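Local coordinates for protein phosphodiesterase (Trypanosoma brucei brucei, PDB 5H2Q) that is a mostly helical, strand-free metalloprotein of the phosphodiesterase family (HD clan), with zinc and magnesium ions bound near a ligand pocket, at residues D32-Q35 against A36-T40; F250-S253 against R254-M258; L190-R193 against S194-D197. All coordinates share one frame; numbering follows the deposited sequence.

Contact 1. Residues D32-Q35 against A36-T40; sequences DLFQ and AREST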
loop_
_atom_site.group_PDB
_atom_site.type_symbol
_atom_site.label_atom_id
_atom_site.label_comp_id
_atom_site.label_asym_id
_atom_site.label_seq_id
_atom_site.Cartn_x
_atom_site.Cartn_y
_atom_site.Cartn_z
ATOM N N ASP A 32 -2.145 5.311 -15.075
ATOM C CA ASP A 32 -3.495 5.645 -14.612
ATOM C C ASP A 32 -4.326 4.373 -14.394
ATOM O O ASP A 32 -4.906 3.817 -15.335
ATOM C CB ASP A 32 -4.158 6.564 -15.641
ATOM C CG ASP A 32 -5.474 7.171 -15.188
ATOM O OD1 ASP A 32 -6.089 6.628 -14.224
ATOM O OD2 ASP A 32 -5.920 8.147 -15.824
ATOM N N LEU A 33 -4.385 3.914 -13.129
ATOM C CA LEU A 33 -5.148 2.724 -12.782
ATOM C C LEU A 33 -6.667 2.905 -12.979
ATOM O O LEU A 33 -7.359 1.942 -13.350
ATOM C CB LEU A 33 -4.810 2.279 -11.328
ATOM C CG LEU A 33 -5.469 0.974 -10.836
ATOM C CD1 LEU A 33 -5.123 -0.240 -11.732
ATOM C CD2 LEU A 33 -5.025 0.679 -9.407
ATOM N N PHE A 34 -7.175 4.130 -12.742
ATOM C CA PHE A 34 -8.604 4.430 -12.913
ATOM C C PHE A 34 -9.022 4.221 -14.359
ATOM O O PHE A 34 -10.034 3.574 -14.605
ATOM C CB PHE A 34 -8.937 5.849 -12.451
ATOM C CG PHE A 34 -8.916 5.978 -10.944
ATOM C CD1 PHE A 34 -9.930 5.417 -10.164
ATOM C CD2 PHE A 34 -7.853 6.587 -10.303
ATOM C CE1 PHE A 34 -9.893 5.499 -8.773
ATOM C CE2 PHE A 34 -7.833 6.705 -8.899
ATOM C CZ PHE A 34 -8.836 6.133 -8.148
ATOM N N GLN A 35 -8.188 4.676 -15.309
ATOM C CA GLN A 35 -8.463 4.481 -16.733
ATOM C C GLN A 35 -8.359 2.984 -17.112
ATOM O O GLN A 35 -9.214 2.485 -17.839
ATOM C CB GLN A 35 -7.556 5.370 -17.586
ATOM C CG GLN A 35 -8.006 5.451 -19.042
ATOM C CD GLN A 35 -9.412 6.028 -19.178
ATOM O OE1 GLN A 35 -9.676 7.163 -18.787
ATOM N NE2 GLN A 35 -10.338 5.245 -19.710
ATOM N N ALA A 36 -7.351 2.259 -16.576
ATOM C CA ALA A 36 -7.211 0.811 -16.813
ATOM C C ALA A 36 -8.484 0.061 -16.321
ATOM O O ALA A 36 -8.977 -0.835 -17.002
ATOM C CB ALA A 36 -5.953 0.275 -16.113
ATOM N N ARG A 37 -9.037 0.462 -15.161
ATOM C CA ARG A 37 -10.269 -0.147 -14.638
ATOM C C ARG A 37 -11.479 0.212 -15.523
ATOM O O ARG A 37 -12.338 -0.642 -15.786
ATOM C CB ARG A 37 -10.533 0.360 -13.210
ATOM C CG ARG A 37 -9.530 -0.131 -12.164
ATOM C CD ARG A 37 -9.560 0.797 -10.947
ATOM N NE ARG A 37 -10.838 0.713 -10.240
ATOM C CZ ARG A 37 -11.128 1.293 -9.076
ATOM N NH1 ARG A 37 -10.222 2.043 -8.452
ATOM N NH2 ARG A 37 -12.328 1.139 -8.536
ATOM N N GLU A 38 -11.560 1.486 -15.933
ATOM C CA GLU A 38 -12.699 2.015 -16.686
ATOM C C GLU A 38 -12.747 1.542 -18.130
ATOM O O GLU A 38 -13.833 1.540 -18.718
ATOM C CB GLU A 38 -12.741 3.552 -16.587
ATOM C CG GLU A 38 -13.186 4.028 -15.207
ATOM C CD GLU A 38 -12.700 5.385 -14.726
ATOM O OE1 GLU A 38 -12.377 6.254 -15.570
ATOM O OE2 GLU A 38 -12.674 5.586 -13.487
ATOM N N SER A 39 -11.587 1.125 -18.705
ATOM C CA SER A 39 -11.480 0.682 -20.109
ATOM C C SER A 39 -11.577 -0.824 -20.301
ATOM O O SER A 39 -11.201 -1.349 -21.350
ATOM C CB SER A 39 -10.208 1.237 -20.752
ATOM O OG SER A 39 -10.339 2.651 -20.825
ATOM N N THR A 40 -12.145 -1.519 -19.311
ATOM C CA THR A 40 -12.411 -2.957 -19.359
ATOM C C THR A 40 -13.756 -3.221 -18.676
ATOM O O THR A 40 -14.220 -2.403 -17.891
ATOM C CB THR A 40 -11.292 -3.770 -18.663
ATOM O OG1 THR A 40 -11.573 -5.164 -18.788
ATOM C CG2 THR A 40 -11.160 -3.419 -17.185
HETATM O O HOH W 1 -12.135 7.833 -17.795
#
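Phe34 and Arg37 lie side by side on the short helix 33-38 and point the same way. NH1 of Arg37 comes to 3.5 Å from CE1 of Phe34, and the ring and guanidinium planes are 28° apart. CG of Arg37 stands beside its own backbone N, anti to the carbonyl carbon (chi1 -68°). This carries the chain past Leu33 O, 3.2 Å from Arg37 CG, and the bend at chi3 brings NH1 to the ring. This is the tight side. Leu33 and Ala36 pack on Ile50 of helix 43-58, Phe34 meets the ring of Trp256 at a steep angle, and the guanidinium of Arg37 forms a cation-pi contact with Tyr91.

The other side is polar and looser. Gln35 bends at chi2 (60°) and brings NE2 back over the next turn to give Ser39 OG a hydrogen bond of 2.8 Å. Ser39 OG lies in the Gln35 amide plane, and the same hydroxyl gives a weak bond of 3.2 Å to Gln35 O. A water donates to Gln35 OE1 at 2.7 Å and also to Glu38 OE1. Glu38 OE2 probably accepts from Gln255 NE2.

Both ends of the helix are tied by side chains. Asp32 is the N-cap: its OD1 accepts from Gln35 N at 3.1 Å, from above the carboxylate plane. Ser39 is the first residue to leave helical angles. The short helix thus has buried Leu33 and Phe34 with Arg37 beside them, while Gln35, Ser39 and one Glu38 oxygen face solvent and the other oxygen meets helix 250-274.

Contact 2. Residues F250-S253 against R254-M258; sequences FDIS and RQWAM. With LLI ((4~{a}~{S},8~{a}~{R})-2-cycloheptyl-4-[4-methoxy-3-[2-(2-oxidanylideneimidazolidin-1-yl)ethoxy]phenyl]-4~{a},5,8,8~{a}-tetrahydrophthalazin-1-one), chain E.
The Phe250 ring has Arg254 CB over one face, with Arg254 CD 3.8 Å from CE2 of Phe250. Phe250 and Arg254 are one turn apart on helix 250-274. The aliphatic part of Arg254 makes this contact; the guanidinium lies farther out, its plane 33° from that of the ring. Trp331 of helix 318-334 also meets the Phe250 ring. The Trp256 indole has Ser253 CA at its edge, near the ring plane. Its CD1 approaches Ile252 O obliquely at 3.2 Å. Ile252 runs alongside the indole, with CG2 at 3.5 Å from NE1 of Trp256. CG2 is anti to the backbone N of Ile252, which sets this methyl beside the indole.

Asp251 and Gln255 cross on the exposed side. Gln255 OE1 stands 3.2 Å from Asp251 O. Both are acceptors, so this approach gives no bond. Buried Ser253 OG bonds to Asn245 O.

Trp256 and Ala257 belong to the ligand pocket, and Ala257 N is 3.7 Å from C9 of LLI. The backbone bond from Ala257 N to Ser253 O, 3.0 Å long, already engages this N-H inside the helix. What this turn offers the C9 methyl of LLI is therefore mainly a van der Waals surface, while Ser253 and Gln255 turn their polar ends to neighbouring parts of the fold, Asn245 and Glu38.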
loop_
_atom_site.group_PDB
_atom_site.type_symbol
_atom_site.label_atom_id
_atom_site.label_comp_id
_atom_site.label_asym_id
_atom_site.label_seq_id
_atom_site.Cartn_x
_atom_site.Cartn_y
_atom_site.Cartn_z
ATOM N N PHE A 250 -3.353 15.218 -11.183
ATOM C CA PHE A 250 -4.561 15.675 -10.476
ATOM C C PHE A 250 -5.792 14.831 -10.688
ATOM O O PHE A 250 -6.418 14.480 -9.693
ATOM C CB PHE A 250 -4.897 17.155 -10.755
ATOM C CG PHE A 250 -5.917 17.702 -9.773
ATOM C CD1 PHE A 250 -5.539 18.086 -8.490
ATOM C CD2 PHE A 250 -7.257 17.821 -10.129
ATOM C CE1 PHE A 250 -6.486 18.568 -7.575
ATOM C CE2 PHE A 250 -8.200 18.308 -9.219
ATOM C CZ PHE A 250 -7.809 18.682 -7.948
ATOM N N ASP A 251 -6.152 14.515 -11.932
ATOM C CA ASP A 251 -7.334 13.682 -12.228
ATOM C C ASP A 251 -7.307 12.378 -11.407
ATOM O O ASP A 251 -8.362 11.872 -11.013
ATOM C CB ASP A 251 -7.390 13.346 -13.734
ATOM C CG ASP A 251 -8.677 12.684 -14.200
ATOM O OD1 ASP A 251 -9.763 13.231 -13.919
ATOM O OD2 ASP A 251 -8.592 11.655 -14.908
ATOM N N ILE A 252 -6.097 11.826 -11.184
ATOM C CA ILE A 252 -5.909 10.580 -10.441
ATOM C C ILE A 252 -6.030 10.827 -8.932
ATOM O O ILE A 252 -6.792 10.121 -8.257
ATOM C CB ILE A 252 -4.560 9.908 -10.849
ATOM C CG1 ILE A 252 -4.660 9.371 -12.298
ATOM C CG2 ILE A 252 -4.174 8.772 -9.876
ATOM C CD1 ILE A 252 -3.296 9.174 -13.030
ATOM N N SER A 253 -5.247 11.791 -8.416
ATOM C CA SER A 253 -5.213 12.204 -7.006
ATOM C C SER A 253 -6.632 12.552 -6.522
ATOM O O SER A 253 -7.026 12.107 -5.440
ATOM C CB SER A 253 -4.291 13.401 -6.831
ATOM O OG SER A 253 -3.974 13.587 -5.465
ATOM N N ARG A 254 -7.418 13.267 -7.365
ATOM C CA ARG A 254 -8.812 13.627 -7.065
ATOM C C ARG A 254 -9.716 12.396 -6.922
ATOM O O ARG A 254 -10.533 12.361 -5.999
ATOM C CB ARG A 254 -9.353 14.638 -8.103
ATOM C CG ARG A 254 -10.841 14.978 -7.983
ATOM C CD ARG A 254 -11.246 16.031 -9.001
ATOM N NE ARG A 254 -12.262 16.938 -8.464
ATOM C CZ ARG A 254 -13.565 16.849 -8.716
ATOM N NH1 ARG A 254 -14.411 17.717 -8.177
ATOM N NH2 ARG A 254 -14.031 15.895 -9.513
ATOM N N GLN A 255 -9.607 11.406 -7.850
ATOM C CA GLN A 255 -10.386 10.171 -7.794
ATOM C C GLN A 255 -10.068 9.369 -6.513
ATOM O O GLN A 255 -10.989 8.853 -5.886
ATOM C CB GLN A 255 -10.244 9.343 -9.076
ATOM C CG GLN A 255 -10.954 9.949 -10.298
ATOM C CD GLN A 255 -10.768 9.106 -11.544
ATOM O OE1 GLN A 255 -9.946 9.416 -12.399
ATOM N NE2 GLN A 255 -11.529 8.015 -11.674
ATOM N N TRP A 256 -8.777 9.341 -6.079
ATOM C CA TRP A 256 -8.417 8.674 -4.827
ATOM C C TRP A 256 -9.078 9.409 -3.636
ATOM O O TRP A 256 -9.596 8.759 -2.734
ATOM C CB TRP A 256 -6.898 8.657 -4.628
ATOM C CG TRP A 256 -6.166 7.691 -5.523
ATOM C CD1 TRP A 256 -5.187 7.990 -6.427
ATOM C CD2 TRP A 256 -6.375 6.275 -5.611
ATOM N NE1 TRP A 256 -4.757 6.844 -7.055
ATOM C CE2 TRP A 256 -5.476 5.779 -6.585
ATOM C CE3 TRP A 256 -7.242 5.370 -4.969
ATOM C CZ2 TRP A 256 -5.434 4.431 -6.945
ATOM C CZ3 TRP A 256 -7.193 4.029 -5.327
ATOM C CH2 TRP A 256 -6.269 3.565 -6.269
ATOM N N ALA A 257 -9.068 10.758 -3.659
ATOM C CA ALA A 257 -9.680 11.611 -2.630
ATOM C C ALA A 257 -11.181 11.350 -2.534
ATOM O O ALA A 257 -11.697 11.186 -1.426
ATOM C CB ALA A 257 -9.412 13.074 -2.928
ATOM N N MET A 258 -11.859 11.192 -3.680
ATOM C CA MET A 258 -13.290 10.878 -3.699
ATOM C C MET A 258 -13.564 9.532 -3.027
ATOM O O MET A 258 -14.478 9.436 -2.203
ATOM C CB MET A 258 -13.844 10.887 -5.130
ATOM C CG MET A 258 -13.885 12.273 -5.763
ATOM S SD MET A 258 -14.082 12.200 -7.569
ATOM C CE MET A 258 -15.736 11.527 -7.700
HETATM C C2 LLI E . -6.423 10.718 2.735
HETATM C C3 LLI E . -6.230 10.180 1.444
HETATM O O1 LLI E . -7.051 11.938 2.793
HETATM C C12 LLI E . -4.678 6.470 4.806
HETATM C C14 LLI E . -5.255 5.697 6.020
HETATM C C15 LLI E . -5.049 6.419 7.348
HETATM C C16 LLI E . -3.144 6.539 4.880
HETATM C C17 LLI E . -2.519 5.224 5.280
HETATM C C18 LLI E . -4.686 4.269 6.063
HETATM C C19 LLI E . -3.186 4.257 5.912
HETATM C C21 LLI E . -4.981 8.703 8.375
HETATM C C22 LLI E . -6.325 9.504 8.585
HETATM C C23 LLI E . -3.733 9.620 8.188
HETATM C C24 LLI E . -6.411 10.460 9.777
HETATM C C25 LLI E . -3.386 10.638 9.273
HETATM C C26 LLI E . -4.245 11.908 9.278
HETATM C C27 LLI E . -5.747 11.824 9.593
HETATM C C28 LLI E . -7.248 12.532 4.085
HETATM C C29 LLI E . -8.039 13.791 3.871
HETATM C C4 LLI E . -6.090 9.964 3.851
HETATM C C5 LLI E . -5.729 8.889 1.304
HETATM C C6 LLI E . -5.584 8.673 3.708
HETATM C C7 LLI E . -5.414 8.146 2.429
HETATM O O8 LLI E . -6.550 11.010 0.403
HETATM C C9 LLI E . -6.600 10.446 -0.911
HETATM C C10 LLI E . -5.242 7.877 4.910
HETATM N N11 LLI E . -5.468 8.475 6.067
HETATM N N13 LLI E . -5.170 7.801 7.222
HETATM O O20 LLI E . -4.792 5.841 8.391
HETATM N N30 LLI E . -9.478 13.543 3.686
HETATM C C31 LLI E . -10.229 12.594 4.512
HETATM C C32 LLI E . -10.163 13.842 2.539
HETATM C C33 LLI E . -11.628 12.663 3.912
HETATM N N34 LLI E . -11.402 13.338 2.644
HETATM O O35 LLI E . -9.721 14.501 1.607
#

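Contact 3. Residues L190-R193 against S194-D197; sequences LAFR and SMID
Arg193 lays its CG beside the Asp197 carboxylate, 3.9 Å from OD2 of Asp197. The two chains cross, and the guanidinium and carboxylate planes are 50° apart. They make no direct salt bridge, since Arg193 NH1 stays 5.5 Å from Asp197 OD2. The Arg193 chain is nearly eclipsed at chi3 (4°), a fold that leaves the guanidinium short of the carboxylate. A water bridges the two groups. It accepts from Arg193 NH1 at 3.1 Å, at the edge of the guanidinium and in its plane, and donates to Asp197 OD2 at 2.7 Å. A second water donates to Arg193 O at 2.8 Å, and more weakly to Asp197 OD1.

The side of helix 185-200 with Ala191, Ser194 and Met195 is buried. Met195 lies alongside Phe192, with CE 4.1 Å from CD1 of Phe192. Met195 also touches Ala168 and Leu172 of helix 159-172, and Phe180 meets Phe192 edge to face. Leu190 CD2 is 3.8 Å from Ser194 OG. That buried hydroxyl is hydrogen-bonded to Gln231 OE1 of helix 227-242.

Four backbone bonds, from Ser194 N to Leu190 O through Asp197 N to Arg193 O, run through the segment. The result is a helix with one buried side, made of apolar groups and a bonded serine, and one wetted side, where opposite charges face each other through water and their attraction is probably softened.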
loop_
_atom_site.group_PDB
_atom_site.type_symbol
_atom_site.label_atom_id
_atom_site.label_comp_id
_atom_site.label_asym_id
_atom_site.label_seq_id
_atom_site.Cartn_x
_atom_site.Cartn_y
_atom_site.Cartn_z
ATOM N N LEU A 190 14.376 -13.433 6.355
ATOM C CA LEU A 190 14.360 -11.998 6.021
ATOM C C LEU A 190 13.043 -11.669 5.315
ATOM O O LEU A 190 12.443 -10.643 5.620
ATOM C CB LEU A 190 15.569 -11.590 5.128
ATOM C CG LEU A 190 15.608 -10.093 4.680
ATOM C CD1 LEU A 190 17.036 -9.567 4.557
ATOM C CD2 LEU A 190 14.848 -9.868 3.371
ATOM N N ALA A 191 12.612 -12.503 4.353
ATOM C CA ALA A 191 11.385 -12.216 3.598
ATOM C C ALA A 191 10.165 -12.101 4.510
ATOM O O ALA A 191 9.472 -11.083 4.454
ATOM C CB ALA A 191 11.165 -13.250 2.511
ATOM N N PHE A 192 9.942 -13.088 5.401
ATOM C CA PHE A 192 8.798 -13.009 6.316
ATOM C C PHE A 192 8.936 -11.881 7.306
ATOM O O PHE A 192 7.960 -11.155 7.547
ATOM C CB PHE A 192 8.598 -14.344 7.050
ATOM C CG PHE A 192 7.894 -15.341 6.172
ATOM C CD1 PHE A 192 6.504 -15.431 6.169
ATOM C CD2 PHE A 192 8.615 -16.203 5.350
ATOM C CE1 PHE A 192 5.846 -16.326 5.323
ATOM C CE2 PHE A 192 7.953 -17.122 4.518
ATOM C CZ PHE A 192 6.574 -17.185 4.521
ATOM N N ARG A 193 10.144 -11.723 7.892
ATOM C CA ARG A 193 10.364 -10.673 8.898
ATOM C C ARG A 193 10.151 -9.274 8.318
ATOM O O ARG A 193 9.431 -8.480 8.911
ATOM C CB ARG A 193 11.747 -10.791 9.560
ATOM C CG ARG A 193 11.958 -9.771 10.707
ATOM C CD ARG A 193 13.350 -9.719 11.327
ATOM N NE ARG A 193 14.333 -10.588 10.677
ATOM C CZ ARG A 193 15.177 -10.206 9.721
ATOM N NH1 ARG A 193 15.155 -8.959 9.263
ATOM N NH2 ARG A 193 16.034 -11.072 9.203
ATOM N N SER A 194 10.785 -8.985 7.157
ATOM C CA SER A 194 10.660 -7.696 6.478
ATOM C C SER A 194 9.229 -7.405 6.069
ATOM O O SER A 194 8.788 -6.274 6.258
ATOM C CB SER A 194 11.585 -7.627 5.262
ATOM O OG SER A 194 12.926 -7.542 5.714
ATOM N N MET A 195 8.491 -8.428 5.553
ATOM C CA MET A 195 7.086 -8.236 5.141
ATOM C C MET A 195 6.237 -7.806 6.350
ATOM O O MET A 195 5.523 -6.804 6.294
ATOM C CB MET A 195 6.522 -9.529 4.515
ATOM C CG MET A 195 5.017 -9.485 4.300
ATOM S SD MET A 195 4.418 -11.109 3.802
ATOM C CE MET A 195 4.384 -11.954 5.421
ATOM N N ILE A 196 6.343 -8.564 7.440
ATOM C CA ILE A 196 5.597 -8.319 8.669
ATOM C C ILE A 196 5.948 -6.942 9.243
ATOM O O ILE A 196 5.025 -6.154 9.486
ATOM C CB ILE A 196 5.788 -9.524 9.656
ATOM C CG1 ILE A 196 5.019 -10.765 9.094
ATOM C CG2 ILE A 196 5.306 -9.169 11.093
ATOM C CD1 ILE A 196 5.479 -12.137 9.679
ATOM N N ASP A 197 7.255 -6.585 9.329
ATOM C CA ASP A 197 7.635 -5.262 9.846
ATOM C C ASP A 197 7.111 -4.128 8.968
ATOM O O ASP A 197 6.603 -3.145 9.498
ATOM C CB ASP A 197 9.150 -5.156 10.078
ATOM C CG ASP A 197 9.672 -5.914 11.307
ATOM O OD1 ASP A 197 8.858 -6.258 12.197
ATOM O OD2 ASP A 197 10.889 -6.127 11.393
HETATM O O HOH W 2 13.061 -6.702 9.904
HETATM O O HOH W 3 8.929 -9.022 11.566
#

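All three contacts lie within single helices and are partly buried. Contact 2 has the most buried residues, four of eight touching, against three in contact 3 and two in contact 1. Contacts 1 and 2 are neighbours, with centres 13 Å apart: helix 33-38 packs across the start of helix 250-274. Contact 3 sits on the opposite side of the chain's centre. Contact 1 is a complete short helix, so capping and side-chain bonds weigh most there. Contact 2 contributes Trp256 and Ala257 to the LLI pocket; aromatic and apolar groups line its buried side, with polar ones outside. Contact 3 lies in mid-helix, where water joins its surface charges and three helices cover its buried side.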